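Local atomic coordinates of carbohydrate binding protein, putative, cbp2D (Cellvibrio japonicus, PDB entry 7B21), a protein that probably transfers electrons through a covalently bound heme c, as one domain of a larger protein thought to bind polysaccharides. Residues Ala11-Thr16 with Gly76-Asp81. Residues are numbered along the deposited sequence; the frame is centred on the assembly and turned at random. Where two conformers were deposited one is given.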
loop_
_atom_site.group_PDB
_atom_site.type_symbol
_atom_site.label_atom_id
_atom_site.label_comp_id
_atom_site.label_asym_id
_atom_site.label_seq_id
_atom_site.Cartn_x
_atom_site.Cartn_y
_atom_site.Cartn_z
ATOM N N ALA A 11 3.682 6.630 -5.758
ATOM C CA ALA A 11 4.357 5.709 -6.694
ATOM C C ALA A 11 5.837 5.595 -6.292
ATOM O O ALA A 11 6.436 4.519 -6.443
ATOM C CB ALA A 11 4.218 6.191 -8.114
ATOM N N ASN A 12 6.445 6.677 -5.822
ATOM C CA ASN A 12 7.848 6.681 -5.376
ATOM C C ASN A 12 7.972 6.004 -4.012
ATOM O O ASN A 12 8.888 5.182 -3.792
ATOM C CB ASN A 12 8.376 8.106 -5.269
ATOM C CG ASN A 12 9.770 8.087 -4.702
ATOM O OD1 ASN A 12 10.637 7.463 -5.295
ATOM N ND2 ASN A 12 9.959 8.716 -3.547
ATOM N N LEU A 13 7.091 6.372 -3.090
ATOM C CA LEU A 13 7.140 5.786 -1.730
ATOM C C LEU A 13 6.889 4.279 -1.771
ATOM O O LEU A 13 7.414 3.557 -0.917
ATOM C CB LEU A 13 6.105 6.482 -0.847
ATOM C CG LEU A 13 6.439 7.922 -0.490
ATOM C CD1 LEU A 13 5.194 8.655 -0.009
ATOM C CD2 LEU A 13 7.536 7.960 0.582
ATOM N N TRP A 14 6.139 3.804 -2.733
ATOM C CA TRP A 14 5.917 2.381 -2.921
ATOM C C TRP A 14 7.254 1.649 -2.967
ATOM O O TRP A 14 7.376 0.504 -2.483
ATOM C CB TRP A 14 5.138 2.200 -4.218
ATOM C CG TRP A 14 4.909 0.783 -4.572
ATOM C CD1 TRP A 14 5.607 0.040 -5.475
ATOM C CD2 TRP A 14 3.983 -0.119 -3.939
ATOM N NE1 TRP A 14 5.176 -1.257 -5.445
ATOM C CE2 TRP A 14 4.174 -1.370 -4.522
ATOM C CE3 TRP A 14 2.991 0.043 -2.968
ATOM C CZ2 TRP A 14 3.447 -2.476 -4.111
ATOM C CZ3 TRP A 14 2.262 -1.051 -2.568
ATOM C CH2 TRP A 14 2.525 -2.304 -3.110
ATOM N N ASN A 15 8.232 2.263 -3.642
ATOM C CA ASN A 15 9.578 1.687 -3.731
ATOM C C ASN A 15 10.397 2.005 -2.480
ATOM O O ASN A 15 11.001 1.090 -1.909
ATOM C CB ASN A 15 10.266 2.204 -4.979
ATOM C CG ASN A 15 9.542 1.826 -6.244
ATOM O OD1 ASN A 15 9.286 2.667 -7.136
ATOM N ND2 ASN A 15 9.213 0.591 -6.355
ATOM N N THR A 16 10.479 3.266 -2.095
ATOM C CA THR A 16 11.410 3.639 -1.026
ATOM C C THR A 16 10.997 3.074 0.329
ATOM O O THR A 16 11.845 2.882 1.174
ATOM C CB THR A 16 11.625 5.152 -0.970
ATOM O OG1 THR A 16 10.398 5.769 -0.585
ATOM C CG2 THR A 16 12.155 5.724 -2.280
ATOM N N GLY A 76 0.793 8.578 8.306
ATOM C CA GLY A 76 0.500 9.965 7.919
ATOM C C GLY A 76 0.487 10.156 6.419
ATOM O O GLY A 76 -0.203 9.456 5.689
ATOM N N GLN A 77 1.237 11.161 5.956
ATOM C CA GLN A 77 1.219 11.497 4.527
ATOM C C GLN A 77 1.748 10.348 3.660
ATOM O O GLN A 77 1.255 10.174 2.544
ATOM C CB GLN A 77 1.993 12.794 4.279
ATOM C CG GLN A 77 1.757 13.391 2.911
ATOM C CD GLN A 77 0.368 13.923 2.683
ATOM O OE1 GLN A 77 -0.111 14.795 3.416
ATOM N NE2 GLN A 77 -0.305 13.444 1.645
ATOM N N CYS A 78 2.748 9.623 4.134
ATOM C CA CYS A 78 3.251 8.452 3.379
ATOM C C CYS A 78 2.096 7.521 3.085
ATOM O O CYS A 78 1.911 7.054 1.948
ATOM C CB CYS A 78 4.325 7.746 4.199
ATOM S SG CYS A 78 4.892 6.194 3.449
ATOM N N ALA A 79 1.307 7.204 4.105
ATOM C CA ALA A 79 0.205 6.256 3.969
ATOM C C ALA A 79 -0.880 6.819 3.045
ATOM O O ALA A 79 -1.436 6.076 2.226
ATOM C CB ALA A 79 -0.330 5.895 5.337
ATOM N N ALA A 80 -1.179 8.103 3.181
ATOM C CA ALA A 80 -2.150 8.740 2.294
ATOM C C ALA A 80 -1.696 8.689 0.831
ATOM O O ALA A 80 -2.480 8.428 -0.063
ATOM C CB ALA A 80 -2.399 10.157 2.743
ATOM N N ASP A 81 -0.425 9.002 0.605
ATOM C CA ASP A 81 0.114 9.018 -0.758
ATOM C C ASP A 81 0.081 7.621 -1.355
ATOM O O ASP A 81 -0.293 7.436 -2.528
ATOM C CB ASP A 81 1.524 9.589 -0.756
ATOM C CG ASP A 81 1.637 11.075 -0.491
ATOM O OD1 ASP A 81 0.598 11.782 -0.515
ATOM O OD2 ASP A 81 2.765 11.523 -0.320
#
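Leu13 reaches from helix 7-16 to Cys78 and Asp81 on helix 76-86, joining the N- and C-terminal helices of the cytochrome c fold, whose packing against each other is a hallmark of this family. The closest CA atoms of the two segments are those of Leu13 and Cys78, 7.0 Å apart. From CB, which points at the other helix, the Leu13 side chain carries on across with CG anti to the carbonyl carbon (chi1 -70°) and forks there, CD1 leading toward Cys78 and Asp81. CD1 and CD2 of Leu13 each lie 4.3 Å from Cys78 SG. CD1 also reaches the backbone of the other helix, 3.9 Å from Cys78 CA, and lies 3.9 Å from Asp81 CB, so one methyl bridges residues about one helical turn apart. The sulfur it meets is half of the disulfide to Cys74, four residues earlier in the chain. Ile82, next along the helix, also touches Leu13, while Trp14 beside it packs against the heme. No hydrogen bond links the two segments; their contact is apolar packing beside a polar edge. There, CD1 meets Asp81 OD2 at 3.8 Å in van der Waals contact, while that oxygen makes a salt bridge with Arg9. The other oxygen, OD1, accepts from the backbone N of Asp6, which holds the N-terminal segment against this helix. Gln77, one turn earlier, adds a bond to the same carboxylate: its NE2 donates to Asp81 OD1 over 2.9 Å, arriving 45° above the carboxylate plane.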